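PDB 5NLA: putative transcriptional regulator TRANSCRIPTION REGULATOR protein from Rhizobium meliloti, which activates transcription as an AraC-like regulator that binds cyclic di-GMP by a PilZ-like mechanism to control extracellular polysaccharide production. Local coordinates for residues A[51-56]-A[83-88]; A[101-106]-A[165-170]; A[109-114]-A[153-158]; A[120-125]-A[251-256]. One frame throughout, in Å; residues are numbered along the deposited sequence.

Contact 1 of 4, residues A[51-56]-A[83-88]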
# COMPACT_ATOMS: atom_id res chain seq x y z
N THR A 51 -14.11 -8.28 -5.93
CA THR A 51 -13.46 -8.85 -7.10
C THR A 51 -13.21 -10.32 -6.80
O THR A 51 -12.54 -10.64 -5.83
CB THR A 51 -12.12 -8.16 -7.40
OG1 THR A 51 -12.37 -6.91 -8.05
CG2 THR A 51 -11.21 -9.00 -8.29
N ARG A 52 -13.78 -11.20 -7.61
CA ARG A 52 -13.39 -12.60 -7.59
C ARG A 52 -13.37 -13.14 -8.98
O ARG A 52 -13.85 -12.51 -9.91
CB ARG A 52 -14.33 -13.44 -6.71
CG ARG A 52 -15.73 -13.65 -7.26
CD ARG A 52 -16.70 -14.03 -6.16
NE ARG A 52 -16.88 -12.94 -5.20
CZ ARG A 52 -17.63 -13.00 -4.10
NH1 ARG A 52 -18.30 -14.12 -3.78
NH2 ARG A 52 -17.71 -11.93 -3.30
N ASP A 53 -12.85 -14.34 -9.11
CA ASP A 53 -12.80 -14.99 -10.41
C ASP A 53 -13.41 -16.39 -10.40
O ASP A 53 -13.12 -17.17 -11.29
CB ASP A 53 -11.36 -14.98 -10.90
CG ASP A 53 -10.41 -15.57 -9.89
OD1 ASP A 53 -10.72 -16.65 -9.36
OD2 ASP A 53 -9.35 -14.94 -9.65
N LEU A 54 -14.27 -16.69 -9.43
CA LEU A 54 -14.97 -17.98 -9.39
C LEU A 54 -15.94 -18.22 -10.57
O LEU A 54 -16.07 -19.36 -11.00
CB LEU A 54 -15.66 -18.22 -8.04
CG LEU A 54 -14.75 -18.60 -6.85
CD1 LEU A 54 -14.24 -17.39 -6.07
CD2 LEU A 54 -15.45 -19.58 -5.91
N PRO A 55 -16.61 -17.17 -11.11
CA PRO A 55 -17.46 -17.37 -12.30
C PRO A 55 -16.78 -17.53 -13.69
O PRO A 55 -17.40 -18.12 -14.57
CB PRO A 55 -18.40 -16.15 -12.29
CG PRO A 55 -18.36 -15.65 -10.89
CD PRO A 55 -16.94 -15.89 -10.44
N PRO A 56 -15.57 -16.99 -13.90
CA PRO A 56 -14.81 -17.41 -15.10
C PRO A 56 -14.25 -18.84 -15.04
O PRO A 56 -14.61 -19.60 -14.14
CB PRO A 56 -13.66 -16.39 -15.16
CG PRO A 56 -14.20 -15.15 -14.52
CD PRO A 56 -15.17 -15.63 -13.46
N ASP A 83 -5.72 -25.53 -14.32
CA ASP A 83 -6.12 -25.81 -12.93
C ASP A 83 -7.13 -24.80 -12.36
O ASP A 83 -7.94 -25.15 -11.52
CB ASP A 83 -4.88 -25.87 -12.00
CG ASP A 83 -3.88 -26.99 -12.38
OD1 ASP A 83 -4.30 -28.04 -12.93
OD2 ASP A 83 -2.66 -26.82 -12.11
N GLY A 84 -7.06 -23.55 -12.79
CA GLY A 84 -7.87 -22.49 -12.22
C GLY A 84 -7.07 -21.72 -11.19
O GLY A 84 -5.93 -22.07 -10.87
N PHE A 85 -7.68 -20.66 -10.67
CA PHE A 85 -7.01 -19.78 -9.74
C PHE A 85 -8.05 -19.01 -8.91
O PHE A 85 -8.28 -17.82 -9.14
CB PHE A 85 -6.09 -18.83 -10.52
CG PHE A 85 -5.12 -18.09 -9.65
CD1 PHE A 85 -3.89 -18.65 -9.35
CD2 PHE A 85 -5.42 -16.81 -9.17
CE1 PHE A 85 -2.98 -17.98 -8.55
CE2 PHE A 85 -4.51 -16.12 -8.36
CZ PHE A 85 -3.29 -16.71 -8.05
N PRO A 86 -8.67 -19.70 -7.93
CA PRO A 86 -9.76 -19.11 -7.15
C PRO A 86 -9.27 -18.03 -6.18
O PRO A 86 -8.59 -18.35 -5.21
CB PRO A 86 -10.32 -20.30 -6.39
CG PRO A 86 -9.16 -21.21 -6.21
CD PRO A 86 -8.22 -20.98 -7.36
N ALA A 87 -9.64 -16.78 -6.45
CA ALA A 87 -9.16 -15.64 -5.68
C ALA A 87 -10.27 -14.61 -5.45
O ALA A 87 -11.22 -14.52 -6.22
CB ALA A 87 -7.96 -15.00 -6.36
N GLU A 88 -10.12 -13.86 -4.36
CA GLU A 88 -11.09 -12.89 -3.90
C GLU A 88 -10.38 -11.70 -3.31
O GLU A 88 -9.46 -11.86 -2.50
CB GLU A 88 -11.99 -13.49 -2.83
CG GLU A 88 -13.43 -13.74 -3.24
CD GLU A 88 -14.34 -13.90 -2.04
OE1 GLU A 88 -13.90 -14.49 -1.02
OE2 GLU A 88 -15.49 -13.43 -2.11
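R52 and E88 sit opposite each other as an antiparallel non-hydrogen-bonded pair, their CA atoms 4.4 Å apart, after which the chain of 51-56 leaves the sheet. This is the edge of the seven-stranded antiparallel sheet, where the outermost strand 49-52 ends beside the start of strand 88-94. Two CA-H...O contacts link the backbones: E88 CA to T51 O and R52 CA to A87 O, the latter at 3.2 Å. Beyond the strand end, D53 takes over the contact. Its backbone N gives a weak, long bond of 3.3 Å to A87 O, while its side chain takes the amide of A87 in return, A87 N to D53 OD1 being 3.1 Å. That oxygen is met on its syn side, with the donor 31° out of the carboxylate plane. The carboxylate reaches the A87 amide with CG tucked between the residue's own N and carbonyl carbon (chi1 53°). D53 OD2 lies 3.6 Å from A87 CB and near the rim of the F85 ring. Helix 59-67 closes over this buried corner, with W63 touching D53, F85 and A87. With an alanine for D53 the A87 amide would probably lose its acceptor, leaving the weak D53 N to A87 O bond as the remaining hydrogen bond between the segments. On the R52 side the chains run alongside each other, R52 CB 3.6 Å from E88 CG. They end in a salt bridge of charges alone: E88 OE2 stands over a face of the guanidinium, 2.9 Å from R52 NH2, with no N-H aimed at it.

Contact 2 of 4, residues A[101-106]-A[165-170]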
# COMPACT_ATOMS: atom_id res chain seq x y z
N GLN A 101 -9.63 -7.26 2.06
CA GLN A 101 -9.64 -8.68 2.41
C GLN A 101 -9.27 -9.50 1.18
O GLN A 101 -10.01 -9.51 0.19
CB GLN A 101 -11.00 -9.09 2.95
CG GLN A 101 -11.33 -8.47 4.32
CD GLN A 101 -12.81 -8.49 4.67
OE1 GLN A 101 -13.65 -7.93 3.94
NE2 GLN A 101 -13.14 -9.10 5.79
N GLN A 102 -8.12 -10.16 1.23
CA GLN A 102 -7.60 -10.95 0.13
C GLN A 102 -7.61 -12.45 0.45
O GLN A 102 -7.14 -12.87 1.51
CB GLN A 102 -6.18 -10.53 -0.16
CG GLN A 102 -5.53 -11.21 -1.35
CD GLN A 102 -4.29 -10.49 -1.79
OE1 GLN A 102 -4.06 -10.28 -2.99
NE2 GLN A 102 -3.47 -10.07 -0.83
N VAL A 103 -8.14 -13.25 -0.47
CA VAL A 103 -7.98 -14.70 -0.43
C VAL A 103 -7.41 -15.12 -1.77
O VAL A 103 -7.98 -14.81 -2.81
CB VAL A 103 -9.31 -15.43 -0.16
CG1 VAL A 103 -9.08 -16.94 -0.17
CG2 VAL A 103 -9.91 -14.98 1.16
N THR A 104 -6.30 -15.84 -1.75
CA THR A 104 -5.53 -16.06 -2.95
C THR A 104 -4.74 -17.39 -2.92
O THR A 104 -4.31 -17.82 -1.84
CB THR A 104 -4.61 -14.84 -3.18
OG1 THR A 104 -4.17 -14.81 -4.54
CG2 THR A 104 -3.41 -14.84 -2.23
N PRO A 105 -4.60 -18.08 -4.07
CA PRO A 105 -3.74 -19.28 -4.12
C PRO A 105 -2.25 -18.93 -4.17
O PRO A 105 -1.90 -17.76 -4.25
CB PRO A 105 -4.17 -19.98 -5.43
CG PRO A 105 -5.46 -19.35 -5.81
CD PRO A 105 -5.40 -17.95 -5.29
N ALA A 106 -1.38 -19.95 -4.13
CA ALA A 106 0.06 -19.71 -4.17
C ALA A 106 0.44 -19.06 -5.47
O ALA A 106 0.04 -19.53 -6.53
CB ALA A 106 0.85 -21.00 -4.00
N ASP A 165 -0.67 -20.30 -0.62
CA ASP A 165 -2.08 -19.91 -0.57
C ASP A 165 -2.31 -19.22 0.77
O ASP A 165 -1.70 -19.58 1.76
CB ASP A 165 -3.02 -21.09 -0.78
CG ASP A 165 -3.08 -22.05 0.41
OD1 ASP A 165 -2.10 -22.22 1.17
OD2 ASP A 165 -4.13 -22.69 0.57
N ALA A 166 -3.14 -18.18 0.79
CA ALA A 166 -3.22 -17.36 1.99
C ALA A 166 -4.50 -16.58 2.04
O ALA A 166 -5.16 -16.37 1.03
CB ALA A 166 -2.03 -16.41 2.05
N ALA A 167 -4.85 -16.18 3.26
CA ALA A 167 -5.92 -15.23 3.53
C ALA A 167 -5.28 -14.11 4.31
O ALA A 167 -4.67 -14.35 5.35
CB ALA A 167 -7.02 -15.88 4.37
N SER A 168 -5.41 -12.89 3.82
CA SER A 168 -4.86 -11.76 4.53
C SER A 168 -5.86 -10.63 4.63
O SER A 168 -6.84 -10.57 3.89
CB SER A 168 -3.56 -11.28 3.87
OG SER A 168 -3.74 -10.95 2.51
N ILE A 169 -5.60 -9.75 5.59
CA ILE A 169 -6.26 -8.45 5.65
C ILE A 169 -5.16 -7.38 5.48
O ILE A 169 -4.15 -7.39 6.19
CB ILE A 169 -7.15 -8.31 6.91
CG1 ILE A 169 -7.95 -7.00 6.86
CG2 ILE A 169 -6.34 -8.42 8.19
CD1 ILE A 169 -9.25 -7.05 7.64
N LEU A 170 -5.36 -6.51 4.49
CA LEU A 170 -4.34 -5.54 4.05
C LEU A 170 -4.81 -4.10 4.26
O LEU A 170 -5.91 -3.74 3.84
CB LEU A 170 -4.06 -5.74 2.56
CG LEU A 170 -3.44 -7.03 2.01
CD1 LEU A 170 -3.35 -6.91 0.49
CD2 LEU A 170 -2.06 -7.30 2.61
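Q102 extends with CG opposite its backbone N (chi1 -176°), while S168 folds OG in between its own N and carbonyl carbon (chi1 57°), which brings the amide end of one over the hydroxyl of the other. The Q102 NE2 to S168 OG bond is weak at 3.5 Å, though nearly straight (167°). The same NE2 lies 3.4 Å from L170 CD1, where the leucine slants across the glutamine chain. These side chains share a face with T104 and A166, and helix 59-67 packs there through W63 and M67. Beneath them runs an antiparallel ladder joining strands 97-104 and 166-173, interior neighbours in the seven-stranded sheet of a fold consistent with the cupin-like sensory domains of AraC relatives. Q102 and S168 form a hydrogen-bonded pair, with Q102 N to S168 O at 3.0 Å and S168 N to Q102 O at 2.9 Å. T104 and A166 repeat the exchange, T104 N to A166 O at 3.1 Å and A166 N to T104 O at 2.9 Å. The other face carries Q101, V103, A167 and I169. There Q101 and I169 lie side by side, Q101 CG 4.2 Å from I169 CD1, and I169 also meets I205 of helix 196-211. The polar end of Q101 turns to other partners, W92 NE1 and E209 OE2. At the strand end, D165 CA makes a CA-H...O contact with T104 O. The four main-chain bonds set the register whatever the side chains, while the weak NE2-OG bond probably helps only to orient the buried Q102 amide.

Contact 3 of 4, residues A[109-114]-A[153-158]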
# COMPACT_ATOMS: atom_id res chain seq x y z
N TYR A 109 5.05 -12.68 -6.88
CA TYR A 109 4.73 -11.27 -7.12
C TYR A 109 5.99 -10.41 -7.26
O TYR A 109 7.01 -10.65 -6.62
CB TYR A 109 3.82 -10.73 -5.99
CG TYR A 109 4.31 -11.02 -4.58
CD1 TYR A 109 5.22 -10.17 -3.96
CD2 TYR A 109 3.89 -12.15 -3.89
CE1 TYR A 109 5.67 -10.43 -2.67
CE2 TYR A 109 4.33 -12.42 -2.60
CZ TYR A 109 5.22 -11.55 -1.98
OH TYR A 109 5.69 -11.82 -0.71
N GLU A 110 5.89 -9.40 -8.11
CA GLU A 110 6.95 -8.40 -8.25
C GLU A 110 6.34 -7.01 -8.41
O GLU A 110 5.41 -6.83 -9.20
CB GLU A 110 7.84 -8.71 -9.45
CG GLU A 110 9.04 -7.78 -9.58
CD GLU A 110 10.09 -8.27 -10.56
OE1 GLU A 110 9.79 -9.18 -11.36
OE2 GLU A 110 11.22 -7.73 -10.52
N ARG A 111 6.85 -6.06 -7.63
CA ARG A 111 6.66 -4.64 -7.90
C ARG A 111 8.05 -4.13 -8.23
O ARG A 111 8.92 -4.12 -7.36
CB ARG A 111 6.10 -3.93 -6.68
CG ARG A 111 5.79 -2.47 -6.90
CD ARG A 111 4.90 -1.93 -5.80
NE ARG A 111 4.61 -0.51 -6.00
CZ ARG A 111 3.75 -0.01 -6.87
NH1 ARG A 111 3.06 -0.78 -7.71
NH2 ARG A 111 3.59 1.30 -6.93
N SER A 112 8.26 -3.76 -9.49
CA SER A 112 9.61 -3.45 -10.00
C SER A 112 9.94 -1.95 -10.17
O SER A 112 9.07 -1.08 -10.12
CB SER A 112 9.80 -4.16 -11.33
OG SER A 112 8.94 -3.59 -12.29
N GLN A 113 11.22 -1.68 -10.41
CA GLN A 113 11.70 -0.33 -10.73
C GLN A 113 10.93 0.27 -11.91
O GLN A 113 10.42 1.38 -11.82
CB GLN A 113 13.20 -0.32 -11.03
CG GLN A 113 14.10 -0.83 -9.90
CD GLN A 113 14.54 0.24 -8.91
OE1 GLN A 113 13.79 1.17 -8.56
NE2 GLN A 113 15.78 0.10 -8.42
N THR A 114 10.79 -0.51 -12.98
CA THR A 114 10.08 -0.09 -14.19
C THR A 114 8.64 0.34 -13.89
O THR A 114 8.16 1.36 -14.40
CB THR A 114 10.02 -1.22 -15.25
OG1 THR A 114 11.34 -1.74 -15.47
CG2 THR A 114 9.47 -0.71 -16.59
N ARG A 153 5.53 -2.52 4.43
CA ARG A 153 6.20 -2.16 3.18
C ARG A 153 5.64 -0.86 2.60
O ARG A 153 4.42 -0.67 2.58
CB ARG A 153 5.98 -3.26 2.12
CG ARG A 153 7.07 -4.32 2.04
CD ARG A 153 7.01 -5.05 0.71
NE ARG A 153 5.74 -5.75 0.53
CZ ARG A 153 5.39 -6.92 1.10
NH1 ARG A 153 6.19 -7.59 1.94
NH2 ARG A 153 4.19 -7.42 0.82
N SER A 154 6.52 0.02 2.12
CA SER A 154 6.09 1.09 1.23
C SER A 154 5.94 0.57 -0.20
O SER A 154 6.76 -0.23 -0.68
CB SER A 154 7.07 2.22 1.20
OG SER A 154 6.57 3.21 0.32
N LEU A 155 4.91 1.05 -0.88
CA LEU A 155 4.71 0.70 -2.28
C LEU A 155 5.56 1.56 -3.23
O LEU A 155 5.48 1.39 -4.45
CB LEU A 155 3.23 0.82 -2.64
CG LEU A 155 2.30 -0.07 -1.82
CD1 LEU A 155 0.88 0.12 -2.32
CD2 LEU A 155 2.70 -1.53 -1.92
N GLY A 156 6.37 2.46 -2.68
CA GLY A 156 7.35 3.21 -3.44
C GLY A 156 8.71 2.55 -3.60
O GLY A 156 9.51 3.01 -4.43
N TYR A 157 8.99 1.51 -2.81
CA TYR A 157 10.21 0.70 -2.99
C TYR A 157 9.84 -0.61 -3.67
O TYR A 157 8.81 -1.20 -3.36
CB TYR A 157 10.89 0.38 -1.67
CG TYR A 157 11.75 1.47 -1.11
CD1 TYR A 157 12.88 1.91 -1.79
CD2 TYR A 157 11.46 2.04 0.14
CE1 TYR A 157 13.67 2.92 -1.27
CE2 TYR A 157 12.26 3.04 0.69
CZ TYR A 157 13.37 3.48 -0.02
OH TYR A 157 14.17 4.47 0.51
N PRO A 158 10.71 -1.08 -4.58
CA PRO A 158 10.45 -2.36 -5.23
C PRO A 158 10.59 -3.55 -4.29
O PRO A 158 11.27 -3.46 -3.27
CB PRO A 158 11.49 -2.42 -6.35
CG PRO A 158 12.57 -1.49 -5.94
CD PRO A 158 11.97 -0.46 -5.03
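The guanidinium of R111 meets L155 O at its edge, in plane, while L155 CB stands to one side of that plane, 3.9 Å from R111 NE. L155 O lies only 6° out of the guanidinium plane and receives NE of R111 on a lone pair, in the carbonyl plane, at 2.6 Å and with an N-H...O angle of 163°. R111 NH2 adds a weak bond of 3.1 Å to the same L155 O. The chain is extended as far as NE, with CG opposite the backbone N (chi1 -176°). R111 thus reaches from strand 107-111 of the five-stranded antiparallel sheet to the turn leaving strand 150-154 of the seven-stranded one. That type I turn, S154 to Y157, opens with an ST turn: S154 OG accepts G156 N at 3.1 Å. Past it, P158 packs against the link to helix 113-118, with P158 CB 3.2 Å from R111 O; S112 is the N-cap of that helix. A leucine in place of R111 would probably leave L155 O, and the carbonyls of P69 and L70, without the donor they now share. R111 is buried and also bonds S119 OG, so the cation is probably met largely by neutral oxygen dipoles.

Contact 4 of 4, residues A[120-125]-A[251-256]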
# COMPACT_ATOMS: atom_id res chain seq x y z
N PRO A 120 1.67 5.90 -9.81
CA PRO A 120 1.21 6.86 -8.81
C PRO A 120 0.94 6.28 -7.41
O PRO A 120 0.49 7.01 -6.52
CB PRO A 120 -0.08 7.40 -9.43
CG PRO A 120 -0.61 6.27 -10.23
CD PRO A 120 0.58 5.50 -10.73
N ILE A 121 1.20 4.99 -7.21
CA ILE A 121 0.89 4.33 -5.95
C ILE A 121 2.15 4.37 -5.07
O ILE A 121 3.23 3.92 -5.50
CB ILE A 121 0.40 2.88 -6.19
CG1 ILE A 121 -0.90 2.90 -6.99
CG2 ILE A 121 0.18 2.15 -4.86
CD1 ILE A 121 -1.28 1.56 -7.61
N ASP A 122 2.01 4.94 -3.87
CA ASP A 122 3.09 4.95 -2.88
C ASP A 122 2.57 4.75 -1.45
O ASP A 122 3.19 5.19 -0.47
CB ASP A 122 3.86 6.26 -2.97
CG ASP A 122 2.99 7.47 -2.73
OD1 ASP A 122 1.75 7.34 -2.67
OD2 ASP A 122 3.56 8.57 -2.60
N HIS A 123 1.46 4.05 -1.34
CA HIS A 123 0.82 3.85 -0.06
C HIS A 123 1.78 3.11 0.87
O HIS A 123 2.71 2.43 0.41
CB HIS A 123 -0.48 3.03 -0.21
CG HIS A 123 -1.57 3.73 -0.97
ND1 HIS A 123 -1.44 4.11 -2.29
CD2 HIS A 123 -2.82 4.10 -0.60
CE1 HIS A 123 -2.55 4.70 -2.69
NE2 HIS A 123 -3.41 4.70 -1.68
N TRP A 124 1.58 3.26 2.17
CA TRP A 124 2.20 2.39 3.16
C TRP A 124 1.30 1.15 3.24
O TRP A 124 0.10 1.25 3.48
CB TRP A 124 2.26 3.07 4.52
CG TRP A 124 2.84 4.45 4.49
CD1 TRP A 124 2.15 5.61 4.47
CD2 TRP A 124 4.22 4.80 4.47
NE1 TRP A 124 3.02 6.67 4.44
CE2 TRP A 124 4.30 6.20 4.44
CE3 TRP A 124 5.41 4.06 4.47
CZ2 TRP A 124 5.50 6.88 4.41
CZ3 TRP A 124 6.62 4.74 4.43
CH2 TRP A 124 6.65 6.14 4.41
N ASN A 125 1.88 -0.01 2.99
CA ASN A 125 1.14 -1.26 2.98
C ASN A 125 1.47 -2.01 4.26
O ASN A 125 2.64 -2.26 4.57
CB ASN A 125 1.54 -2.07 1.74
CG ASN A 125 0.54 -3.17 1.37
OD1 ASN A 125 0.88 -4.05 0.58
ND2 ASN A 125 -0.68 -3.13 1.90
N VAL A 251 9.41 7.48 -8.11
CA VAL A 251 9.10 8.89 -8.25
C VAL A 251 8.03 9.40 -7.30
O VAL A 251 8.27 10.38 -6.62
CB VAL A 251 8.77 9.35 -9.71
CG1 VAL A 251 10.04 9.45 -10.54
CG2 VAL A 251 7.72 8.49 -10.40
N MET A 252 6.88 8.74 -7.24
CA MET A 252 5.74 9.29 -6.50
C MET A 252 6.00 9.39 -5.01
O MET A 252 5.59 10.36 -4.38
CB MET A 252 4.45 8.49 -6.73
CG MET A 252 3.18 9.13 -6.18
SD MET A 252 2.86 10.85 -6.67
CE MET A 252 1.22 10.56 -7.32
N GLU A 253 6.68 8.40 -4.46
CA GLU A 253 7.07 8.43 -3.05
C GLU A 253 8.06 9.59 -2.83
O GLU A 253 7.95 10.32 -1.84
CB GLU A 253 7.66 7.07 -2.62
CG GLU A 253 7.27 6.58 -1.22
CD GLU A 253 8.38 6.70 -0.21
OE1 GLU A 253 8.96 7.80 -0.13
OE2 GLU A 253 8.65 5.69 0.50
N ARG A 254 8.98 9.79 -3.77
CA ARG A 254 9.93 10.91 -3.68
C ARG A 254 9.26 12.27 -3.81
O ARG A 254 9.64 13.20 -3.11
CB ARG A 254 11.08 10.75 -4.68
CG ARG A 254 12.13 9.76 -4.19
CD ARG A 254 13.33 9.66 -5.11
NE ARG A 254 12.92 9.09 -6.40
CZ ARG A 254 13.15 9.63 -7.60
NH1 ARG A 254 13.84 10.76 -7.75
NH2 ARG A 254 12.70 9.00 -8.69
N ALA A 255 8.25 12.36 -4.68
CA ALA A 255 7.45 13.57 -4.86
C ALA A 255 6.58 13.89 -3.64
O ALA A 255 6.58 15.03 -3.15
CB ALA A 255 6.56 13.44 -6.08
N HIS A 256 5.84 12.90 -3.15
CA HIS A 256 5.02 13.08 -1.95
C HIS A 256 5.84 13.48 -0.71
O HIS A 256 5.35 14.26 0.13
CB HIS A 256 4.17 11.84 -1.65
CG HIS A 256 2.91 11.74 -2.45
ND1 HIS A 256 2.23 10.55 -2.61
CD2 HIS A 256 2.21 12.67 -3.14
CE1 HIS A 256 1.16 10.75 -3.36
NE2 HIS A 256 1.12 12.03 -3.69
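The polar core of the contact is a histidine-carboxylate hydrogen bond from H256 ND1 to D122 OD2. The modelled separation of 2.4 Å is too short to trust in detail at this resolution, but the approach is clear: the oxygen comes up at the edge of the imidazole, close to its plane, with the carboxylate turned 42° from the ring. D122 has CG between its own N and carbonyl carbon (chi1 60°), which directs the acid at the helix. D122 OD2 also lies 3.2 Å from M252 O, two acceptors side by side; that M252 O is bonded to H256 N within the helix at 2.8 Å. Here the short loop before strand 124-129 of the sheet meets helix 251-261, so the beta domain abuts the helical part of the protein; M252 on the same helix also touches L287 and F288 of helix 281-288, in the helix-turn-helix region. Apolar packing flanks the acid. M252, bent at chi2 and chi3, lays CE 4.0 Å from P120 CB and holds its SD over one face of the H256 ring, 3.6 Å above the plane and toward the rim. Y297 and Y175 also meet that histidine. Nearby, E253 CG packs against D122 CB at 3.8 Å, and its acid end turns to S154, E253 OE2 being hydrogen-bonded to the hydroxyl OG.

How the contacts relate
Along the chain contact 1 closes before contact 2 opens, contact 3 is nested inside the loop of contact 2, and contact 4 crosses both 2 and 3. All four reach the seven-stranded sheet. Contacts 1 and 2, with centres 13 Å apart, meet at its 49-52 edge, where E88 O is close to V103 N and P86 touches P105. Contacts 3 and 4, 10 Å apart, meet where strands 150-154 and 124-129 are neighbours, R153 with N125 and L155 with H123. Contacts 1 and 4 lie about 30 Å apart between centres; the sheet runs from its 49-52 edge strand toward the helical, probably DNA-binding, part, and contact 3 also joins it to the five-stranded sheet through strand 107-111.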